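Local structure of aerobactin synthase IucA (Klebsiella pneumoniae subsp. pneumoniae, 5JM7) at residues Q143-G148 / L364-Q369; V409-F414 / A518-Q523; N430-M435 / G442-D447. The protein probably catalyses the ATP-dependent coupling of citrate to an acetylated hydroxylysine during synthesis of the siderophore aerobactin. All coordinates share one frame; numbering follows the deposited sequence.

Overall arrangement
Along the chain, 143-148 follows helix 138-142 and waits 215 residues for its partner 364-369, where interaction 1 closes a long loop. Only then does interaction 2 open, on helix 394-420; it closes about a hundred residues later near the C-terminal end of helix 506-521. Interaction 3, within the hairpin of strands 431-436 and 439-445, is nested inside that second loop. The hairpin joins the other two, whose centres are about 26 Å apart. Strand 431-436 borders strand 360-363, which runs into the short helix of interaction 1, and Ile431 O probably accepts a hydrogen bond from Leu364 N. Through one face of the hairpin, Leu443 packs against Val409 and Leu413 of the helix used by interaction 2.

Interaction 1 of 3, residues Q143-G148 / L364-Q369; sequences QALLVG and LVSLTQ
The carbonyl oxygen of Ala144 receives two N-H groups: Gln369 NE2 lies 2.7 Å from Ala144 O, and Trp128 contributes its indole nitrogen. The glutamine donor stands above the carbonyl plane, 35° out of it, and the bond is bent at the hydrogen to 143°. The same amide also works in reverse, because its oxygen accepts a hydrogen bond from Leu146 N, with Leu146 N 3.1 Å from Gln369 OE1. Here the donor lies in the carbonyl plane, on a lone pair of OE1. Two bonds in opposite senses fix the rotation of the amide and hold it across the two peptide groups that flank Leu145. Glutamine suits the place because its arm is long enough to reach from the helix end and its amide offers both a donor and an acceptor. Its CG sits between the backbone N and the carbonyl carbon (chi1 61°), and from there the extended chain runs straight to the loop.

Leu145 packs beside this polar bridge, its CD1 methyl 3.2 Å from Gln369 OE1. That methyl also meets Val365 CG2 at 3.9 Å, the two side chains crossing at about a right angle, while Val365 CG2 reaches Gly148 O at 3.6 Å. The compact branched valine thus fills the corner where the loop turns past the helix. Beside it, Ser366 OG approaches Leu145 CB but bonds to Ala141 O, a small hydroxyl serving the end of helix 138-142.

By bonding Ala144 O and Leu146 N, the buried glutamine amide stands in for the peptide groups of a parallel beta neighbour. It fastens the irregular chain after helix 138-142 to the end of the short helix 364-368, within the IucA/IucC family region.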
# COMPACT_ATOMS: atom_id res chain seq x y z
N GLN A 143 -7.70 16.96 11.65
CA GLN A 143 -9.09 17.22 11.41
C GLN A 143 -10.07 16.64 12.38
O GLN A 143 -11.24 16.70 12.16
CB GLN A 143 -9.47 16.82 10.00
CG GLN A 143 -8.58 17.43 8.95
CD GLN A 143 -9.13 17.26 7.58
OE1 GLN A 143 -9.15 18.18 6.82
NE2 GLN A 143 -9.56 16.08 7.26
N ALA A 144 -9.57 16.04 13.45
CA ALA A 144 -10.44 15.47 14.47
C ALA A 144 -10.83 16.49 15.53
O ALA A 144 -11.60 16.14 16.44
CB ALA A 144 -9.76 14.28 15.14
N LEU A 145 -10.34 17.72 15.41
CA LEU A 145 -10.50 18.76 16.44
C LEU A 145 -11.79 19.53 16.21
O LEU A 145 -11.91 20.28 15.24
CB LEU A 145 -9.30 19.71 16.40
CG LEU A 145 -9.37 20.84 17.43
CD1 LEU A 145 -9.29 20.27 18.84
CD2 LEU A 145 -8.28 21.88 17.20
N LEU A 146 -12.76 19.36 17.12
CA LEU A 146 -14.04 20.05 17.02
C LEU A 146 -14.11 21.31 17.88
O LEU A 146 -14.71 22.30 17.46
CB LEU A 146 -15.18 19.10 17.39
CG LEU A 146 -15.43 17.94 16.41
CD1 LEU A 146 -16.51 17.01 16.95
CD2 LEU A 146 -15.81 18.43 15.03
N VAL A 147 -13.50 21.30 19.06
CA VAL A 147 -13.33 22.51 19.87
C VAL A 147 -11.87 22.58 20.33
O VAL A 147 -11.38 21.67 21.00
CB VAL A 147 -14.30 22.55 21.06
CG1 VAL A 147 -14.20 21.27 21.90
CG2 VAL A 147 -13.99 23.77 21.95
N GLY A 148 -11.19 23.66 19.96
CA GLY A 148 -9.74 23.70 20.13
C GLY A 148 -9.21 24.42 21.35
O GLY A 148 -8.01 24.35 21.65
N LEU A 364 -1.37 17.37 19.86
CA LEU A 364 -1.75 17.01 21.23
C LEU A 364 -3.18 17.40 21.55
O LEU A 364 -3.88 16.67 22.26
CB LEU A 364 -0.78 17.63 22.23
CG LEU A 364 -1.05 17.26 23.70
CD1 LEU A 364 -0.88 15.77 23.91
CD2 LEU A 364 -0.11 18.01 24.64
N VAL A 365 -3.67 18.52 20.99
CA VAL A 365 -4.99 19.06 21.35
C VAL A 365 -6.12 18.14 20.86
O VAL A 365 -7.20 18.09 21.47
CB VAL A 365 -5.16 20.49 20.79
CG1 VAL A 365 -5.18 20.48 19.22
CG2 VAL A 365 -6.43 21.14 21.34
N SER A 366 -5.90 17.42 19.76
CA SER A 366 -6.93 16.51 19.28
C SER A 366 -7.03 15.29 20.18
O SER A 366 -8.11 14.73 20.38
CB SER A 366 -6.64 16.10 17.84
OG SER A 366 -6.66 17.24 17.00
N LEU A 367 -5.89 14.85 20.71
CA LEU A 367 -5.89 13.72 21.63
C LEU A 367 -6.60 14.08 22.94
O LEU A 367 -7.43 13.30 23.44
CB LEU A 367 -4.46 13.26 21.89
CG LEU A 367 -3.66 12.76 20.69
CD1 LEU A 367 -2.21 12.38 21.10
CD2 LEU A 367 -4.36 11.58 19.95
N THR A 368 -6.35 15.28 23.46
CA THR A 368 -6.81 15.64 24.80
C THR A 368 -8.22 16.21 24.83
O THR A 368 -8.84 16.17 25.90
CB THR A 368 -5.83 16.63 25.45
OG1 THR A 368 -5.72 17.78 24.61
CG2 THR A 368 -4.43 16.01 25.60
N GLN A 369 -8.75 16.70 23.70
CA GLN A 369 -10.08 17.33 23.71
C GLN A 369 -11.13 16.38 24.27
O GLN A 369 -11.07 15.16 24.09
CB GLN A 369 -10.53 17.78 22.30
CG GLN A 369 -10.65 16.63 21.31
CD GLN A 369 -11.34 17.01 20.00
OE1 GLN A 369 -11.60 18.17 19.72
NE2 GLN A 369 -11.56 16.02 19.15

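Interaction 2 of 3, residues V409-F414 / A518-Q523; sequences VLKPLF and AEMRDQ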
# COMPACT_ATOMS: atom_id res chain seq x y z
N VAL A 409 8.44 14.80 25.34
CA VAL A 409 7.98 16.18 25.13
C VAL A 409 8.63 17.16 26.13
O VAL A 409 9.27 18.14 25.73
CB VAL A 409 6.45 16.24 25.20
CG1 VAL A 409 5.96 17.66 25.10
CG2 VAL A 409 5.84 15.38 24.09
N LEU A 410 8.46 16.91 27.44
CA LEU A 410 8.88 17.92 28.41
C LEU A 410 10.39 18.02 28.49
O LEU A 410 10.93 19.12 28.55
CB LEU A 410 8.32 17.63 29.80
CG LEU A 410 6.80 17.68 29.99
CD1 LEU A 410 6.47 17.35 31.42
CD2 LEU A 410 6.25 19.02 29.57
N LYS A 411 11.10 16.88 28.49
CA LYS A 411 12.55 16.92 28.61
C LYS A 411 13.23 17.74 27.52
O LYS A 411 14.08 18.58 27.87
CB LYS A 411 13.12 15.51 28.69
CG LYS A 411 14.63 15.51 28.95
CD LYS A 411 15.20 14.11 29.17
CE LYS A 411 16.71 14.16 29.19
NZ LYS A 411 17.27 15.08 30.26
N PRO A 412 12.92 17.57 26.22
CA PRO A 412 13.60 18.40 25.20
C PRO A 412 13.28 19.87 25.30
O PRO A 412 14.16 20.71 25.04
CB PRO A 412 13.06 17.84 23.87
CG PRO A 412 12.54 16.47 24.19
CD PRO A 412 12.02 16.59 25.58
N LEU A 413 12.04 20.22 25.65
CA LEU A 413 11.64 21.63 25.66
C LEU A 413 12.26 22.39 26.84
O LEU A 413 12.71 23.53 26.66
CB LEU A 413 10.11 21.72 25.68
CG LEU A 413 9.57 21.15 24.37
CD1 LEU A 413 8.06 20.99 24.36
CD2 LEU A 413 10.03 22.05 23.19
N PHE A 414 12.30 21.79 28.05
CA PHE A 414 12.99 22.45 29.17
C PHE A 414 14.49 22.50 28.95
O PHE A 414 15.12 23.53 29.22
CB PHE A 414 12.69 21.76 30.51
CG PHE A 414 11.29 21.98 31.04
CD1 PHE A 414 10.97 23.16 31.71
CD2 PHE A 414 10.31 21.01 30.92
CE1 PHE A 414 9.69 23.37 32.20
CE2 PHE A 414 9.04 21.22 31.40
CZ PHE A 414 8.73 22.40 32.04
N ALA A 518 11.76 16.85 38.43
CA ALA A 518 12.86 17.03 39.38
C ALA A 518 14.14 16.38 38.87
O ALA A 518 15.23 16.95 39.02
CB ALA A 518 12.47 16.45 40.75
N GLU A 519 14.04 15.20 38.24
CA GLU A 519 15.23 14.56 37.68
C GLU A 519 15.84 15.41 36.56
O GLU A 519 17.06 15.57 36.48
CB GLU A 519 14.87 13.19 37.15
CG GLU A 519 14.37 12.27 38.22
CD GLU A 519 13.91 10.96 37.63
OE1 GLU A 519 13.84 10.85 36.38
OE2 GLU A 519 13.61 10.04 38.42
N MET A 520 14.99 15.94 35.68
CA MET A 520 15.45 16.84 34.63
C MET A 520 16.29 18.00 35.17
O MET A 520 17.33 18.34 34.60
CB MET A 520 14.23 17.35 33.87
CG MET A 520 13.64 16.30 32.96
SD MET A 520 12.07 16.88 32.31
CE MET A 520 12.65 18.39 31.60
N ARG A 521 15.85 18.62 36.28
CA ARG A 521 16.57 19.77 36.83
C ARG A 521 18.03 19.41 37.12
O ARG A 521 18.92 20.26 36.96
CB ARG A 521 15.86 20.28 38.09
CG ARG A 521 16.53 21.48 38.82
CD ARG A 521 15.71 21.95 40.05
NE ARG A 521 15.59 20.88 41.04
CZ ARG A 521 14.65 20.83 41.98
NH1 ARG A 521 13.75 21.80 42.09
NH2 ARG A 521 14.60 19.79 42.82
N ASP A 522 18.29 18.16 37.48
CA ASP A 522 19.65 17.73 37.77
C ASP A 522 20.53 17.69 36.52
O ASP A 522 21.76 17.67 36.64
CB ASP A 522 19.61 16.34 38.41
CG ASP A 522 18.93 16.34 39.76
OD1 ASP A 522 18.79 17.43 40.36
OD2 ASP A 522 18.50 15.25 40.22
N GLN A 523 19.93 17.65 35.33
CA GLN A 523 20.65 17.47 34.07
C GLN A 523 20.78 18.76 33.27
O GLN A 523 21.17 18.71 32.10
CB GLN A 523 19.96 16.40 33.21
CG GLN A 523 19.93 15.01 33.81
CD GLN A 523 21.33 14.40 33.97
OE1 GLN A 523 21.91 14.40 35.07
NE2 GLN A 523 21.87 13.88 32.87
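Met520 leaves its helix with CG anti to the carbonyl carbon (chi1 -74°), runs extended to the sulfur, and then bends at the last torsion (chi3 56°), which turns its methyl onto helix 394-420. Phe414 CG is likewise anti to its carbonyl carbon (chi1 -72°), which brings CD2 of the ring within reach of the methyl; the two side chains cross at about a right angle. The methyl is closely fitted: Met520 CE lies 3.3 Å from Lys411 CA and 3.5 Å from Phe414 CB. It approaches the phenyl ring obliquely, with Met520 CE 3.6 Å from Phe414 CD2. The unbranched, flexible methionine suits this place, since it can thread a narrow apolar tip between residues one turn apart.

Lys411 shares its aliphatic base with the sulfur, its CB being 4.0 Å from Met520 SD, and carries its amine outward beside Gln523, where the contact approaches solvent. Leu486 of helix 475-500 packs against the Phe414 side chain, and the Phe482 ring meets the Phe414 ring edge-to-face.

No hydrogen bond crosses between the segments. What joins them is apolar helix-to-helix packing, in which one methionine from near the C-terminal end of helix 506-521 lies against the long helix 394-420 within the FhuF-like region.

Interaction 3 of 3, residues N430-M435 / G442-D447; sequences NILVQM and GLIYRD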
# COMPACT_ATOMS: atom_id res chain seq x y z
N ASN A 430 0.66 23.21 18.95
CA ASN A 430 2.02 23.23 18.42
C ASN A 430 2.79 21.95 18.70
O ASN A 430 3.94 21.83 18.27
CB ASN A 430 2.86 24.38 19.00
CG ASN A 430 2.37 25.73 18.58
OD1 ASN A 430 1.54 25.85 17.68
ND2 ASN A 430 2.94 26.77 19.17
N ILE A 431 2.21 21.00 19.43
CA ILE A 431 2.91 19.79 19.86
C ILE A 431 2.35 18.61 19.10
O ILE A 431 1.15 18.30 19.20
CB ILE A 431 2.80 19.56 21.38
CG1 ILE A 431 3.57 20.64 22.13
CG2 ILE A 431 3.31 18.19 21.73
CD1 ILE A 431 3.35 20.59 23.58
N LEU A 432 3.24 17.94 18.35
CA LEU A 432 2.92 16.73 17.62
C LEU A 432 3.58 15.57 18.36
O LEU A 432 4.82 15.51 18.46
CB LEU A 432 3.43 16.79 16.17
CG LEU A 432 2.82 17.94 15.36
CD1 LEU A 432 3.43 18.00 13.97
CD2 LEU A 432 1.32 17.82 15.32
N VAL A 433 2.77 14.66 18.87
CA VAL A 433 3.29 13.53 19.62
C VAL A 433 3.55 12.43 18.60
O VAL A 433 2.63 11.95 17.94
CB VAL A 433 2.31 13.09 20.72
CG1 VAL A 433 2.89 11.92 21.48
CG2 VAL A 433 1.98 14.27 21.64
N GLN A 434 4.82 12.07 18.42
CA GLN A 434 5.14 10.97 17.52
C GLN A 434 4.93 9.69 18.33
O GLN A 434 5.67 9.43 19.29
CB GLN A 434 6.58 11.04 17.04
CG GLN A 434 6.91 10.10 15.85
CD GLN A 434 8.40 10.06 15.52
OE1 GLN A 434 9.24 10.63 16.25
NE2 GLN A 434 8.73 9.47 14.38
N MET A 435 3.95 8.88 17.95
CA MET A 435 3.69 7.64 18.65
C MET A 435 4.05 6.44 17.77
O MET A 435 4.02 6.49 16.53
CB MET A 435 2.23 7.56 19.08
CG MET A 435 1.90 8.53 20.17
SD MET A 435 0.19 8.45 20.67
CE MET A 435 -0.60 9.42 19.37
N GLY A 442 8.60 10.16 20.26
CA GLY A 442 9.27 11.34 19.76
C GLY A 442 8.37 12.55 19.82
O GLY A 442 7.15 12.46 20.05
N LEU A 443 8.98 13.70 19.56
CA LEU A 443 8.30 14.98 19.51
C LEU A 443 8.62 15.70 18.21
O LEU A 443 9.77 15.75 17.78
CB LEU A 443 8.72 15.88 20.70
CG LEU A 443 8.19 17.32 20.64
CD1 LEU A 443 6.65 17.38 20.77
CD2 LEU A 443 8.86 18.20 21.68
N ILE A 444 7.60 16.29 17.60
CA ILE A 444 7.80 17.25 16.52
C ILE A 444 7.13 18.55 16.94
O ILE A 444 5.93 18.56 17.26
CB ILE A 444 7.25 16.75 15.18
CG1 ILE A 444 8.02 15.51 14.71
CG2 ILE A 444 7.38 17.83 14.12
CD1 ILE A 444 7.40 14.80 13.53
N TYR A 445 7.90 19.64 16.96
CA TYR A 445 7.35 20.96 17.26
C TYR A 445 7.10 21.70 15.95
O TYR A 445 7.90 21.61 15.01
CB TYR A 445 8.31 21.75 18.15
CG TYR A 445 7.79 23.12 18.51
CD1 TYR A 445 6.89 23.29 19.56
CD2 TYR A 445 8.16 24.23 17.78
CE1 TYR A 445 6.39 24.56 19.88
CE2 TYR A 445 7.67 25.49 18.07
CZ TYR A 445 6.78 25.65 19.12
OH TYR A 445 6.31 26.93 19.38
N ARG A 446 5.97 22.41 15.87
CA ARG A 446 5.72 23.30 14.73
C ARG A 446 5.14 24.61 15.23
O ARG A 446 4.56 24.68 16.31
CB ARG A 446 4.73 22.73 13.69
CG ARG A 446 3.38 22.58 14.27
CD ARG A 446 2.28 22.13 13.30
NE ARG A 446 1.07 21.99 14.09
CZ ARG A 446 -0.02 21.34 13.70
NH1 ARG A 446 -0.05 20.74 12.52
NH2 ARG A 446 -1.06 21.26 14.52
N ASP A 447 5.30 25.63 14.39
CA ASP A 447 4.91 27.03 14.55
C ASP A 447 6.10 27.80 15.08
O ASP A 447 6.14 28.21 16.24
CB ASP A 447 3.70 27.24 15.45
CG ASP A 447 3.18 28.67 15.38
OD1 ASP A 447 3.72 29.47 14.59
OD2 ASP A 447 2.21 28.99 16.09
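Gly442 and Gln434 form a hydrogen-bonded antiparallel pair: Gly442 N donates to Gln434 O at 3.2 Å and Gly442 O accepts Gln434 N at 2.9 Å. Because Gly442 has no side chain, Gln434 OE1 can settle near Gly442 CA. Next, Leu443 turns CD1 to 3.6 Å from Ile431 CG2, its CG anti to the backbone N (chi1 173°). Ile444 faces Leu432 through two backbone bonds, the straighter running 3.0 Å from Ile444 N to Leu432 O at 176°, and these branched chains meet at their CB atoms. Tyr445 lies alongside Asn430, ring and amide planes 83° apart; Tyr445 OH and Asn430 ND2 both bond Leu425 O. Arg446 N reaches Asn430 O at 3.2 Å, and its extended chain carries the guanidinium beneath Leu432 CD2, which sits 4.1 Å above its centre. That charge is paired with Glu142, while NH2 bonds Gln429 O. Asp447 CB then packs 3.4 Å from Asn430 OD1, its side chain about 4 Å from a bound sulfate, probably from the crystallisation liquor.

The hairpin lies between strands 322-324 and 360-363; Leu443 and Val433 pack on helix 394-420, while Leu432 and Arg446 pack on helix 138-142.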